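Local coordinates for protein ribonucleoside-diphosphate reductase, alpha chain (Actinobacillus ureae ATCC 25976, PDB 6DQX) that probably reduces ribonucleoside diphosphates to deoxyribonucleotides, as the catalytic alpha subunit of a class Id ribonucleotide reductase, at residues Ala73-Phe76 / Tyr77-Ala81; Leu237-Lys240 / Thr241-Ile245; Phe323-Lys326 / Ser327-Met330; Phe364-Phe367 / Gln368-Gln371. All blocks are in the same frame, centred on the assembly; numbering follows the deposited sequence.

Interaction 1 of 4, residues Ala73-Phe76 / Tyr77-Ala81; sequences ADKF and YHYMA
Lys75 and Tyr79 lie side by side, one helical turn apart, and meet at their polar ends: Lys75 NZ gives a hydrogen bond to Tyr79 OH at 3.0 Å. The lysine chain gets there by bending at its last two torsions: chi3 (72°) places CE 3.9 Å from Tyr79 OH, and chi4 (75°) turns NZ onto that oxygen. Next to this pair, Phe76 and Met80 make the apolar counterpart. They run alongside each other in the same direction, and Phe76 CE1 packs on Met80 CG at 3.7 Å. Met80 SD comes obliquely to the phenyl ring, 4.8 Å from its centroid, a Met-aromatic contact. Both pairs are i to i+4 contacts and rest on regular alpha-helical backbone bonds, Tyr79 N to Lys75 O at 3.1 Å and Met80 N to Phe76 O at 3.0 Å, both nearly straight.

A step further out, Lys75 NZ also has a long, weak ion pair with Glu307, while Tyr77 turns elsewhere, meeting Phe30 edge-to-face and Arg57 through a cation-pi contact. Helix 72-82 thus carries different partners round its circumference. Phe76 and Met80 pack on helix 52-67 and strand 85-87, with Phe76 also meeting Phe315; Lys75, Phe76 and Tyr79 touch helix 308-327 through Val311.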
ATOM      1  N   ALA A  73      10.300 -26.266 -33.200  1.00 17.35           N
ATOM      2  CA  ALA A  73      11.202 -26.523 -32.072  1.00 18.24           C
ATOM      3  C   ALA A  73      12.643 -26.730 -32.506  1.00 18.47           C
ATOM      4  O   ALA A  73      13.555 -26.153 -31.915  1.00 17.85           O
ATOM      5  CB  ALA A  73      10.726 -27.719 -31.255  1.00 17.90           C
ATOM      6  N   ASP A  74      12.848 -27.539 -33.541  1.00 19.52           N
ATOM      7  CA  ASP A  74      14.203 -27.803 -34.024  1.00 21.13           C
ATOM      8  C   ASP A  74      14.856 -26.552 -34.630  1.00 19.63           C
ATOM      9  O   ASP A  74      16.060 -26.349 -34.459  1.00 18.49           O
ATOM     10  CB  ASP A  74      14.239 -28.983 -35.014  1.00 23.57           C
ATOM     11  CG  ASP A  74      14.007 -30.329 -34.333  1.00 25.21           C
ATOM     12  OD1 ASP A  74      14.167 -30.456 -33.094  1.00 28.15           O
ATOM     13  OD2 ASP A  74      13.637 -31.269 -35.051  1.00 29.09           O
ATOM     14  N   LYS A  75      14.054 -25.709 -35.268  1.00 20.07           N
ATOM     15  CA  LYS A  75      14.563 -24.412 -35.775  1.00 20.22           C
ATOM     16  C   LYS A  75      14.965 -23.511 -34.628  1.00 17.87           C
ATOM     17  O   LYS A  75      16.079 -23.001 -34.602  1.00 15.77           O
ATOM     18  CB  LYS A  75      13.541 -23.706 -36.650  1.00 23.86           C
ATOM     19  CG  LYS A  75      13.601 -24.109 -38.110  1.00 29.57           C
ATOM     20  CD  LYS A  75      12.780 -23.185 -39.006  1.00 31.70           C
ATOM     21  CE  LYS A  75      13.410 -21.803 -39.182  1.00 33.68           C
ATOM     22  NZ  LYS A  75      14.601 -21.752 -40.090  1.00 35.35           N
ATOM     23  N   PHE A  76      14.055 -23.341 -33.658  1.00 16.93           N
ATOM     24  CA  PHE A  76      14.375 -22.541 -32.476  1.00 16.07           C
ATOM     25  C   PHE A  76      15.593 -23.096 -31.729  1.00 15.76           C
ATOM     26  O   PHE A  76      16.495 -22.345 -31.346  1.00 15.37           O
ATOM     27  CB  PHE A  76      13.142 -22.470 -31.574  1.00 16.48           C
ATOM     28  CG  PHE A  76      13.330 -21.636 -30.348  1.00 17.15           C
ATOM     29  CD1 PHE A  76      13.798 -22.209 -29.179  1.00 17.57           C
ATOM     30  CD2 PHE A  76      12.943 -20.300 -30.332  1.00 17.53           C
ATOM     31  CE1 PHE A  76      13.960 -21.451 -28.029  1.00 18.07           C
ATOM     32  CE2 PHE A  76      13.084 -19.540 -29.184  1.00 17.47           C
ATOM     33  CZ  PHE A  76      13.578 -20.118 -28.029  1.00 17.53           C
ATOM     34  N   TYR A  77      15.637 -24.417 -31.542  1.00 16.12           N
ATOM     35  CA  TYR A  77      16.760 -25.063 -30.863  1.00 16.43           C
ATOM     36  C   TYR A  77      18.085 -24.826 -31.601  1.00 15.66           C
ATOM     37  O   TYR A  77      19.100 -24.480 -30.974  1.00 14.26           O
ATOM     38  CB  TYR A  77      16.485 -26.568 -30.691  1.00 17.27           C
ATOM     39  CG  TYR A  77      17.474 -27.284 -29.790  1.00 17.63           C
ATOM     40  CD1 TYR A  77      17.323 -27.265 -28.401  1.00 18.67           C
ATOM     41  CD2 TYR A  77      18.551 -27.983 -30.319  1.00 18.45           C
ATOM     42  CE1 TYR A  77      18.222 -27.927 -27.577  1.00 18.85           C
ATOM     43  CE2 TYR A  77      19.458 -28.648 -29.497  1.00 19.11           C
ATOM     44  CZ  TYR A  77      19.279 -28.616 -28.123  1.00 18.69           C
ATOM     45  OH  TYR A  77      20.159 -29.270 -27.294  1.00 19.88           O
ATOM     46  N   HIS A  78      18.054 -24.933 -32.929  1.00 15.69           N
ATOM     47  CA  HIS A  78      19.238 -24.681 -33.756  1.00 16.53           C
ATOM     48  C   HIS A  78      19.780 -23.281 -33.558  1.00 15.36           C
ATOM     49  O   HIS A  78      20.980 -23.085 -33.320  1.00 14.52           O
ATOM     50  CB  HIS A  78      18.977 -24.940 -35.257  1.00 17.77           C
ATOM     51  CG  HIS A  78      20.140 -24.575 -36.132  1.00 19.27           C
ATOM     52  ND1 HIS A  78      21.337 -25.258 -36.100  1.00 21.09           N
ATOM     53  CD2 HIS A  78      20.302 -23.579 -37.038  1.00 20.79           C
ATOM     54  CE1 HIS A  78      22.186 -24.696 -36.946  1.00 21.19           C
ATOM     55  NE2 HIS A  78      21.582 -23.674 -37.526  1.00 21.10           N
ATOM     56  N   TYR A  79      18.897 -22.291 -33.634  1.00 15.48           N
ATOM     57  CA  TYR A  79      19.338 -20.931 -33.425  1.00 15.17           C
ATOM     58  C   TYR A  79      19.868 -20.673 -32.017  1.00 14.37           C
ATOM     59  O   TYR A  79      20.896 -19.962 -31.856  1.00 14.53           O
ATOM     60  CB  TYR A  79      18.241 -19.947 -33.831  1.00 16.09           C
ATOM     61  CG  TYR A  79      17.898 -19.979 -35.313  1.00 16.86           C
ATOM     62  CD1 TYR A  79      18.892 -20.122 -36.301  1.00 18.19           C
ATOM     63  CD2 TYR A  79      16.580 -19.828 -35.736  1.00 18.34           C
ATOM     64  CE1 TYR A  79      18.569 -20.124 -37.655  1.00 19.39           C
ATOM     65  CE2 TYR A  79      16.249 -19.834 -37.082  1.00 18.36           C
ATOM     66  CZ  TYR A  79      17.233 -19.981 -38.035  1.00 19.47           C
ATOM     67  OH  TYR A  79      16.885 -19.967 -39.368  1.00 18.94           O
ATOM     68  N   MET A  80      19.235 -21.278 -31.006  1.00 14.72           N
ATOM     69  CA  MET A  80      19.810 -21.263 -29.659  1.00 15.64           C
ATOM     70  C   MET A  80      21.213 -21.848 -29.650  1.00 14.85           C
ATOM     71  O   MET A  80      22.152 -21.270 -29.047  1.00 14.34           O
ATOM     72  CB  MET A  80      18.912 -22.003 -28.645  1.00 16.34           C
ATOM     73  CG  MET A  80      17.598 -21.305 -28.328  1.00 17.67           C
ATOM     74  SD  MET A  80      17.793 -19.820 -27.326  1.00 17.93           S
ATOM     75  CE  MET A  80      18.142 -20.562 -25.731  1.00 19.28           C
ATOM     76  N   ALA A  81      21.344 -23.020 -30.272  1.00 14.88           N
ATOM     77  CA  ALA A  81      22.639 -23.730 -30.379  1.00 15.56           C
ATOM     78  C   ALA A  81      23.754 -22.894 -31.011  1.00 15.83           C
ATOM     79  O   ALA A  81      24.893 -22.934 -30.556  1.00 15.03           O
ATOM     80  CB  ALA A  81      22.460 -25.057 -31.128  1.00 15.61           C
TER

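Interaction 2 of 4, residues Leu237-Lys240 / Thr241-Ile245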
ATOM      1  N   LEU A 237      19.806  18.347 -13.788  1.00 29.28           N
ATOM      2  CA  LEU A 237      21.166  17.938 -14.223  1.00 30.27           C
ATOM      3  C   LEU A 237      22.103  17.698 -13.040  1.00 29.63           C
ATOM      4  O   LEU A 237      22.899  16.760 -13.064  1.00 28.90           O
ATOM      5  CB  LEU A 237      21.807  18.973 -15.167  1.00 31.46           C
ATOM      6  CG  LEU A 237      21.140  19.350 -16.494  1.00 34.36           C
ATOM      7  CD1 LEU A 237      22.064  20.275 -17.273  1.00 36.36           C
ATOM      8  CD2 LEU A 237      20.758  18.142 -17.322  1.00 33.70           C
ATOM      9  N   GLN A 238      22.011  18.543 -12.013  1.00 32.70           N
ATOM     10  CA  GLN A 238      22.790  18.354 -10.766  1.00 32.59           C
ATOM     11  C   GLN A 238      22.433  17.027 -10.100  1.00 29.39           C
ATOM     12  O   GLN A 238      23.309  16.271  -9.709  1.00 27.75           O
ATOM     13  CB  GLN A 238      22.559  19.506  -9.780  1.00 36.32           C
ATOM     14  CG  GLN A 238      23.508  19.534  -8.579  1.00 41.11           C
ATOM     15  CD  GLN A 238      23.055  20.480  -7.456  1.00 46.57           C
ATOM     16  OE1 GLN A 238      22.003  21.128  -7.540  1.00 49.58           O
ATOM     17  NE2 GLN A 238      23.857  20.560  -6.391  1.00 46.47           N
ATOM     18  N   ARG A 239      21.135  16.736  -9.999  1.00 29.54           N
ATOM     19  CA  ARG A 239      20.669  15.464  -9.434  1.00 28.99           C
ATOM     20  C   ARG A 239      21.176  14.231 -10.217  1.00 26.37           C
ATOM     21  O   ARG A 239      21.561  13.218  -9.642  1.00 26.74           O
ATOM     22  CB  ARG A 239      19.129  15.457  -9.368  1.00 32.05           C
ATOM     23  CG  ARG A 239      18.503  16.520  -8.455  1.00 35.26           C
ATOM     24  CD  ARG A 239      18.999  16.425  -7.014  1.00 38.18           C
ATOM     25  NE  ARG A 239      18.885  15.052  -6.509  1.00 40.92           N
ATOM     26  CZ  ARG A 239      19.679  14.474  -5.602  1.00 44.37           C
ATOM     27  NH1 ARG A 239      19.445  13.208  -5.244  1.00 46.43           N
ATOM     28  NH2 ARG A 239      20.707  15.127  -5.049  1.00 47.64           N
ATOM     29  N   LYS A 240      21.210  14.349 -11.537  1.00 26.05           N
ATOM     30  CA  LYS A 240      21.631  13.256 -12.415  1.00 24.73           C
ATOM     31  C   LYS A 240      23.137  12.974 -12.345  1.00 25.07           C
ATOM     32  O   LYS A 240      23.578  11.818 -12.420  1.00 23.11           O
ATOM     33  CB  LYS A 240      21.196  13.576 -13.841  1.00 25.04           C
ATOM     34  CG  LYS A 240      21.044  12.345 -14.698  1.00 23.08           C
ATOM     35  CD  LYS A 240      20.181  12.628 -15.921  1.00 21.50           C
ATOM     36  CE  LYS A 240      20.123  11.390 -16.791  1.00 20.05           C
ATOM     37  NZ  LYS A 240      19.687  10.186 -16.060  1.00 19.38           N
ATOM     38  N   THR A 241      23.933  14.033 -12.189  1.00 26.14           N
ATOM     39  CA  THR A 241      25.367  13.860 -11.951  1.00 28.42           C
ATOM     40  C   THR A 241      25.598  13.161 -10.606  1.00 27.53           C
ATOM     41  O   THR A 241      26.347  12.190 -10.526  1.00 29.11           O
ATOM     42  CB  THR A 241      26.107  15.214 -12.056  1.00 28.44           C
ATOM     43  OG1 THR A 241      25.910  15.734 -13.374  1.00 28.58           O
ATOM     44  CG2 THR A 241      27.604  15.056 -11.803  1.00 29.78           C
ATOM     45  N   GLU A 242      24.908  13.624  -9.576  1.00 30.80           N
ATOM     46  CA  GLU A 242      25.041  13.067  -8.218  1.00 33.53           C
ATOM     47  C   GLU A 242      24.541  11.636  -8.054  1.00 33.61           C
ATOM     48  O   GLU A 242      25.173  10.854  -7.356  1.00 31.24           O
ATOM     49  CB  GLU A 242      24.346  13.985  -7.211  1.00 37.77           C
ATOM     50  CG  GLU A 242      25.045  15.335  -7.104  1.00 41.75           C
ATOM     51  CD  GLU A 242      24.308  16.368  -6.264  1.00 45.60           C
ATOM     52  OE1 GLU A 242      23.047  16.371  -6.224  1.00 48.27           O
ATOM     53  OE2 GLU A 242      25.020  17.207  -5.665  1.00 46.07           O
ATOM     54  N   THR A 243      23.424  11.290  -8.704  1.00 33.86           N
ATOM     55  CA  THR A 243      22.773   9.979  -8.498  1.00 34.04           C
ATOM     56  C   THR A 243      22.671   9.045  -9.718  1.00 32.60           C
ATOM     57  O   THR A 243      22.425   7.845  -9.563  1.00 29.93           O
ATOM     58  CB  THR A 243      21.348  10.173  -7.930  1.00 34.73           C
ATOM     59  OG1 THR A 243      20.512  10.854  -8.876  1.00 36.01           O
ATOM     60  CG2 THR A 243      21.399  10.985  -6.635  1.00 35.84           C
ATOM     61  N   GLY A 244      22.864   9.588 -10.918  1.00 29.31           N
ATOM     62  CA  GLY A 244      22.588   8.863 -12.152  1.00 28.75           C
ATOM     63  C   GLY A 244      21.186   9.129 -12.680  1.00 26.62           C
ATOM     64  O   GLY A 244      20.950   8.989 -13.875  1.00 24.42           O
ATOM     65  N   ILE A 245      20.270   9.535 -11.797  1.00 24.85           N
ATOM     66  CA  ILE A 245      18.866   9.718 -12.122  1.00 24.90           C
ATOM     67  C   ILE A 245      18.465  11.154 -11.749  1.00 23.26           C
ATOM     68  O   ILE A 245      19.252  11.854 -11.070  1.00 24.83           O
ATOM     69  CB  ILE A 245      18.017   8.621 -11.430  1.00 25.44           C
ATOM     70  CG1 ILE A 245      17.909   8.863  -9.908  1.00 26.79           C
ATOM     71  CG2 ILE A 245      18.573   7.246 -11.747  1.00 25.60           C
ATOM     72  CD1 ILE A 245      16.681   8.233  -9.304  1.00 27.21           C
TER
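Thr241 doubles the helical bond to Leu237: its N reaches Leu237 O at 3.0 Å and its OG1 reaches the same oxygen at 3.2 Å, from opposite faces of the carbonyl plane. Two residues on, Thr243 does likewise to Arg239 O, with OG1 at 2.7 Å and standing above the carbonyl plane. The backbone then leaves the helix at Gly244, with positive phi (93°), a conformation that suits glycine; Gly244 N still bonds to Lys240 O, though the bond is bent.

This is the C-terminal end of helix 227-243 in the barrel-domain family region, where the chain turns into strand 247-249. Thr243 OG1 also accepts from Ile245 N, 3.2 Å away, forming an ST turn at the very end of the helix.

Among the side chains, Arg239 bends at chi2 and chi3 (-57° and -50°), bringing NH2 within 2.9 Å of Glu242 OE1 in a salt bridge; the guanidinium and carboxylate planes are steeply turned, so the grip is single and not a paired, coplanar one. Thr243 CG2 lies 3.3 Å from Arg239 NH1. Lys240, extended as far as its last bend, gives its NZ to Gly244 O at 2.8 Å, and the same ammonium also bonds to Pro246 O and Tyr551 O. Thr241 OG1 has a further partner in Gln553 on strand 549-554.

Interaction 3 of 4, residues Phe323-Lys326 / Ser327-Met330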
ATOM      1  N   PHE A 323       1.269 -15.222 -21.174  1.00 18.13           N
ATOM      2  CA  PHE A 323       0.898 -14.189 -20.230  1.00 17.42           C
ATOM      3  C   PHE A 323      -0.622 -14.012 -20.220  1.00 17.88           C
ATOM      4  O   PHE A 323      -1.227 -13.923 -19.140  1.00 18.52           O
ATOM      5  CB  PHE A 323       1.594 -12.842 -20.471  1.00 17.35           C
ATOM      6  CG  PHE A 323       0.993 -11.733 -19.678  1.00 16.91           C
ATOM      7  CD1 PHE A 323       1.341 -11.556 -18.333  1.00 17.19           C
ATOM      8  CD2 PHE A 323       0.007 -10.924 -20.221  1.00 16.20           C
ATOM      9  CE1 PHE A 323       0.731 -10.572 -17.576  1.00 17.53           C
ATOM     10  CE2 PHE A 323      -0.608  -9.934 -19.461  1.00 16.64           C
ATOM     11  CZ  PHE A 323      -0.241  -9.754 -18.141  1.00 17.84           C
ATOM     12  N   ILE A 324      -1.231 -13.933 -21.397  1.00 17.32           N
ATOM     13  CA  ILE A 324      -2.683 -13.739 -21.486  1.00 17.40           C
ATOM     14  C   ILE A 324      -3.385 -14.884 -20.747  1.00 18.17           C
ATOM     15  O   ILE A 324      -4.263 -14.610 -19.923  1.00 18.58           O
ATOM     16  CB  ILE A 324      -3.145 -13.572 -22.954  1.00 17.61           C
ATOM     17  CG1 ILE A 324      -2.667 -12.214 -23.499  1.00 17.44           C
ATOM     18  CG2 ILE A 324      -4.674 -13.689 -23.118  1.00 17.19           C
ATOM     19  CD1 ILE A 324      -2.537 -12.176 -25.006  1.00 16.57           C
ATOM     20  N   GLU A 325      -3.000 -16.130 -21.024  1.00 18.79           N
ATOM     21  CA  GLU A 325      -3.673 -17.308 -20.414  1.00 21.62           C
ATOM     22  C   GLU A 325      -3.514 -17.320 -18.886  1.00 22.21           C
ATOM     23  O   GLU A 325      -4.477 -17.597 -18.151  1.00 21.32           O
ATOM     24  CB  GLU A 325      -3.139 -18.610 -21.026  1.00 23.26           C
ATOM     25  CG  GLU A 325      -3.725 -19.924 -20.508  1.00 25.72           C
ATOM     26  CD  GLU A 325      -5.242 -20.025 -20.638  1.00 28.82           C
ATOM     27  OE1 GLU A 325      -5.845 -20.759 -19.818  1.00 30.85           O
ATOM     28  OE2 GLU A 325      -5.837 -19.380 -21.542  1.00 30.90           O
ATOM     29  N   LYS A 326      -2.304 -17.022 -18.419  1.00 21.96           N
ATOM     30  CA  LYS A 326      -1.999 -17.014 -16.989  1.00 22.90           C
ATOM     31  C   LYS A 326      -2.666 -15.884 -16.230  1.00 22.75           C
ATOM     32  O   LYS A 326      -3.112 -16.079 -15.079  1.00 23.41           O
ATOM     33  CB  LYS A 326      -0.486 -16.945 -16.754  1.00 23.85           C
ATOM     34  CG  LYS A 326       0.243 -18.238 -17.036  1.00 26.09           C
ATOM     35  CD  LYS A 326       1.689 -18.114 -16.585  1.00 28.68           C
ATOM     36  CE  LYS A 326       2.404 -19.444 -16.573  1.00 29.59           C
ATOM     37  NZ  LYS A 326       3.718 -19.258 -15.888  1.00 29.93           N
ATOM     38  N   SER A 327      -2.711 -14.703 -16.847  1.00 19.98           N
ATOM     39  CA  SER A 327      -3.274 -13.515 -16.206  1.00 20.21           C
ATOM     40  C   SER A 327      -4.793 -13.435 -16.178  1.00 20.08           C
ATOM     41  O   SER A 327      -5.326 -12.588 -15.464  1.00 20.41           O
ATOM     42  CB  SER A 327      -2.735 -12.231 -16.849  1.00 19.04           C
ATOM     43  OG  SER A 327      -3.115 -12.146 -18.197  1.00 18.15           O
ATOM     44  N   LYS A 328      -5.497 -14.289 -16.937  1.00 21.38           N
ATOM     45  CA  LYS A 328      -6.947 -14.139 -17.100  1.00 21.80           C
ATOM     46  C   LYS A 328      -7.725 -14.270 -15.789  1.00 23.33           C
ATOM     47  O   LYS A 328      -8.800 -13.713 -15.665  1.00 24.38           O
ATOM     48  CB  LYS A 328      -7.503 -15.159 -18.110  1.00 22.87           C
ATOM     49  CG  LYS A 328      -7.626 -16.568 -17.573  1.00 25.01           C
ATOM     50  CD  LYS A 328      -8.076 -17.556 -18.648  1.00 29.05           C
ATOM     51  CE  LYS A 328      -8.125 -18.959 -18.050  1.00 31.48           C
ATOM     52  NZ  LYS A 328      -8.396 -20.020 -19.054  1.00 34.14           N
ATOM     53  N   ASP A 329      -7.177 -15.016 -14.839  1.00 24.38           N
ATOM     54  CA  ASP A 329      -7.830 -15.245 -13.550  1.00 29.12           C
ATOM     55  C   ASP A 329      -6.919 -14.821 -12.400  1.00 30.37           C
ATOM     56  O   ASP A 329      -7.081 -15.300 -11.269  1.00 30.67           O
ATOM     57  CB  ASP A 329      -8.220 -16.727 -13.425  1.00 33.50           C
ATOM     58  CG  ASP A 329      -7.059 -17.682 -13.727  1.00 38.24           C
ATOM     59  OD1 ASP A 329      -5.915 -17.221 -13.965  1.00 41.25           O
ATOM     60  OD2 ASP A 329      -7.299 -18.907 -13.753  1.00 45.22           O
ATOM     61  N   MET A 330      -5.965 -13.926 -12.670  1.00 28.10           N
ATOM     62  CA  MET A 330      -5.029 -13.503 -11.638  1.00 31.32           C
ATOM     63  C   MET A 330      -5.551 -12.248 -10.989  1.00 30.38           C
ATOM     64  O   MET A 330      -5.790 -11.221 -11.665  1.00 27.80           O
ATOM     65  CB  MET A 330      -3.597 -13.324 -12.141  1.00 33.26           C
ATOM     66  CG  MET A 330      -2.855 -14.642 -12.157  1.00 35.08           C
ATOM     67  SD  MET A 330      -1.233 -14.622 -12.947  1.00 38.77           S
ATOM     68  CE  MET A 330      -0.324 -13.747 -11.691  1.00 39.10           C
TER
HETATM   69  O   HOH W   1      -5.095 -19.092 -15.955  1.00 31.35           O
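Ser327 is the tight point of this contact. Its OG stands over one face of the Phe323 ring, 3.6 Å above the plane and shifted toward the rim, and its CB also lies over that face, 4.0 Å from the centroid, as a CH-pi contact. With OG between the backbone N and the carbonyl carbon (chi1 63°), the hydroxyl turns back along the helix and donates to Phe323 O at 2.8 Å. Ser327 N donates to that oxygen as well, so one carbonyl takes two bonds from one residue, which holds the serine side chain against the ring and back onto the helix. A second partner of the hydroxyl, His337 ND1, belongs to the next helix.

The other side is looser and lies among exposed residues. Glu325 and Lys328 run side by side, their ends joined by a salt bridge in which Lys328 NZ meets Glu325 OE1 at 2.8 Å, on the syn side but 28° out of the carboxylate plane. Close by, a water donates to Glu325 O at 2.7 Å and to Asp329 OD1, linking the helix end to the chain beyond it. That chain closes a type I beta turn from Ser327 to Met330, with Met330 N bonded to Ser327 O.

Helix 308-327 therefore gives way to a turn that leads into helix 334-343. Phe323 and Ile324 pack on Ala340 of that helix, and Lys328 touches His337. On another side, Lys326 NZ bonds to the backbone oxygens of Leu97 and Gly100.

Interaction 4 of 4, residues Phe364-Phe367 / Gln368-Gln371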
ATOM      1  N   PHE A 364      34.084   1.944 -32.384  1.00 17.87           N
ATOM      2  CA  PHE A 364      32.700   2.271 -32.035  1.00 17.66           C
ATOM      3  C   PHE A 364      32.240   3.594 -32.635  1.00 18.17           C
ATOM      4  O   PHE A 364      31.198   3.658 -33.292  1.00 18.17           O
ATOM      5  CB  PHE A 364      32.545   2.313 -30.508  1.00 17.99           C
ATOM      6  CG  PHE A 364      31.128   2.523 -30.039  1.00 17.19           C
ATOM      7  CD1 PHE A 364      30.589   3.799 -29.928  1.00 18.01           C
ATOM      8  CD2 PHE A 364      30.337   1.427 -29.702  1.00 18.12           C
ATOM      9  CE1 PHE A 364      29.284   3.975 -29.489  1.00 18.94           C
ATOM     10  CE2 PHE A 364      29.022   1.603 -29.267  1.00 17.59           C
ATOM     11  CZ  PHE A 364      28.508   2.868 -29.168  1.00 17.59           C
ATOM     12  N   ASP A 365      33.021   4.645 -32.400  1.00 18.22           N
ATOM     13  CA  ASP A 365      32.728   5.979 -32.921  1.00 19.34           C
ATOM     14  C   ASP A 365      33.376   6.121 -34.303  1.00 19.73           C
ATOM     15  O   ASP A 365      34.480   6.634 -34.405  1.00 19.19           O
ATOM     16  CB  ASP A 365      33.291   7.038 -31.967  1.00 21.39           C
ATOM     17  CG  ASP A 365      33.081   8.478 -32.447  1.00 22.77           C
ATOM     18  OD1 ASP A 365      32.247   8.720 -33.338  1.00 24.45           O
ATOM     19  OD2 ASP A 365      33.772   9.372 -31.907  1.00 24.77           O
ATOM     20  N   SER A 366      32.689   5.649 -35.338  1.00 17.18           N
ATOM     21  CA  SER A 366      33.205   5.748 -36.708  1.00 16.53           C
ATOM     22  C   SER A 366      32.094   5.781 -37.755  1.00 17.28           C
ATOM     23  O   SER A 366      30.985   5.327 -37.518  1.00 16.49           O
ATOM     24  CB  SER A 366      34.154   4.583 -37.002  1.00 15.60           C
ATOM     25  OG  SER A 366      33.481   3.352 -37.078  1.00 14.39           O
ATOM     26  N   PHE A 367      32.424   6.275 -38.948  1.00 16.83           N
ATOM     27  CA  PHE A 367      31.508   6.224 -40.070  1.00 17.17           C
ATOM     28  C   PHE A 367      31.121   4.793 -40.417  1.00 16.83           C
ATOM     29  O   PHE A 367      29.951   4.521 -40.686  1.00 17.57           O
ATOM     30  CB  PHE A 367      32.182   6.915 -41.263  1.00 19.14           C
ATOM     31  CG  PHE A 367      31.342   6.969 -42.496  1.00 20.36           C
ATOM     32  CD1 PHE A 367      30.392   7.958 -42.643  1.00 21.69           C
ATOM     33  CD2 PHE A 367      31.488   6.029 -43.489  1.00 21.59           C
ATOM     34  CE1 PHE A 367      29.602   8.010 -43.782  1.00 22.66           C
ATOM     35  CE2 PHE A 367      30.725   6.085 -44.640  1.00 21.79           C
ATOM     36  CZ  PHE A 367      29.789   7.087 -44.788  1.00 21.93           C
ATOM     37  N   GLN A 368      32.078   3.864 -40.411  1.00 16.58           N
ATOM     38  CA  GLN A 368      31.779   2.465 -40.721  1.00 18.03           C
ATOM     39  C   GLN A 368      30.807   1.844 -39.697  1.00 16.12           C
ATOM     40  O   GLN A 368      29.908   1.079 -40.081  1.00 15.04           O
ATOM     41  CB  GLN A 368      33.033   1.610 -40.834  1.00 21.25           C
ATOM     42  CG  GLN A 368      33.817   1.859 -42.116  1.00 25.81           C
ATOM     43  CD  GLN A 368      35.167   1.146 -42.143  1.00 29.00           C
ATOM     44  OE1 GLN A 368      35.588   0.517 -41.154  1.00 32.64           O
ATOM     45  NE2 GLN A 368      35.840   1.205 -43.297  1.00 33.81           N
ATOM     46  N   ALA A 369      30.971   2.198 -38.432  1.00 15.34           N
ATOM     47  CA  ALA A 369      29.979   1.782 -37.386  1.00 15.52           C
ATOM     48  C   ALA A 369      28.576   2.279 -37.718  1.00 15.39           C
ATOM     49  O   ALA A 369      27.607   1.521 -37.647  1.00 15.56           O
ATOM     50  CB  ALA A 369      30.393   2.301 -36.029  1.00 15.72           C
ATOM     51  N   MET A 370      28.473   3.544 -38.130  1.00 15.83           N
ATOM     52  CA  MET A 370      27.186   4.099 -38.519  1.00 16.53           C
ATOM     53  C   MET A 370      26.580   3.356 -39.701  1.00 15.92           C
ATOM     54  O   MET A 370      25.380   3.112 -39.722  1.00 14.45           O
ATOM     55  CB  MET A 370      27.285   5.584 -38.814  1.00 19.83           C
ATOM     56  CG  MET A 370      27.676   6.406 -37.610  1.00 24.11           C
ATOM     57  SD  MET A 370      27.387   8.146 -37.867  1.00 31.19           S
ATOM     58  CE  MET A 370      25.619   8.248 -37.630  1.00 32.39           C
ATOM     59  N   GLN A 371      27.406   2.963 -40.683  1.00 14.95           N
ATOM     60  CA  GLN A 371      26.893   2.137 -41.781  1.00 15.40           C
ATOM     61  C   GLN A 371      26.317   0.816 -41.327  1.00 14.94           C
ATOM     62  O   GLN A 371      25.256   0.393 -41.801  1.00 14.24           O
ATOM     63  CB  GLN A 371      27.976   1.857 -42.824  1.00 16.26           C
ATOM     64  CG  GLN A 371      28.471   3.128 -43.457  1.00 17.43           C
ATOM     65  CD  GLN A 371      29.518   2.832 -44.511  1.00 19.62           C
ATOM     66  OE1 GLN A 371      30.497   2.119 -44.241  1.00 21.17           O
ATOM     67  NE2 GLN A 371      29.289   3.321 -45.739  1.00 21.74           N
TER
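Ser366 holds its OG between its own backbone N and carbonyl carbon (chi1 69°), on an extended backbone, and this turns the hydroxyl inward to the start of the next helix. There Ser366 OG accepts from Ala369 N at 3.1 Å, with Ala369 CB 3.4 Å from it. Phe367 CG is anti to its backbone N (chi1 -179°), which sends the ring out beside Gln371.

The first of these bonds is an N-cap: Ser366 sits right before helix 367-395 and its side chain takes up an amide of the first turn, which has no carbonyl of an earlier turn to bond to. Its main chain joins in, since Ser366 O accepts from Met370 N at 3.1 Å. The hydroxyl also donates to Ala363 O in the preceding loop, so the serine ties that loop to the helix.

Phe367 and Gln371 are one turn apart. Gln371 N bonds to Phe367 O at 3.0 Å, in the carbonyl plane, and the side chains then meet at an angle, the ring and amide planes 44° apart. Gln371 NE2 approaches Phe367 CE2 to 3.3 Å, obliquely to the ring. Ala369 CB, meanwhile, presses on Phe364 O at 3.2 Å. Phe364 itself is buried against Trp353, His354 and helix 502-513, and Ala369 touches Gln508 of that helix.

The four contacts are separate in space and follow one another along the chain. Interactions 1 and 2 lie on opposite sides of the chain's centre, as do 3 and 4, each pair with centres 44 Å apart. Interactions 1 and 3 have nearest atoms about 15 Å apart, yet helix 308-327 joins them: its early part packs on interaction 1 and its last turn forms the first part of interaction 3. These two lie nearest His65, seen to bind magnesium in a structure of this protein, though not in this chain: the side chains of Ala73 and Glu325 are about 8 and 11 Å from its own. Interactions 2 and 4, nearest atoms about 17 Å apart, lie away from it.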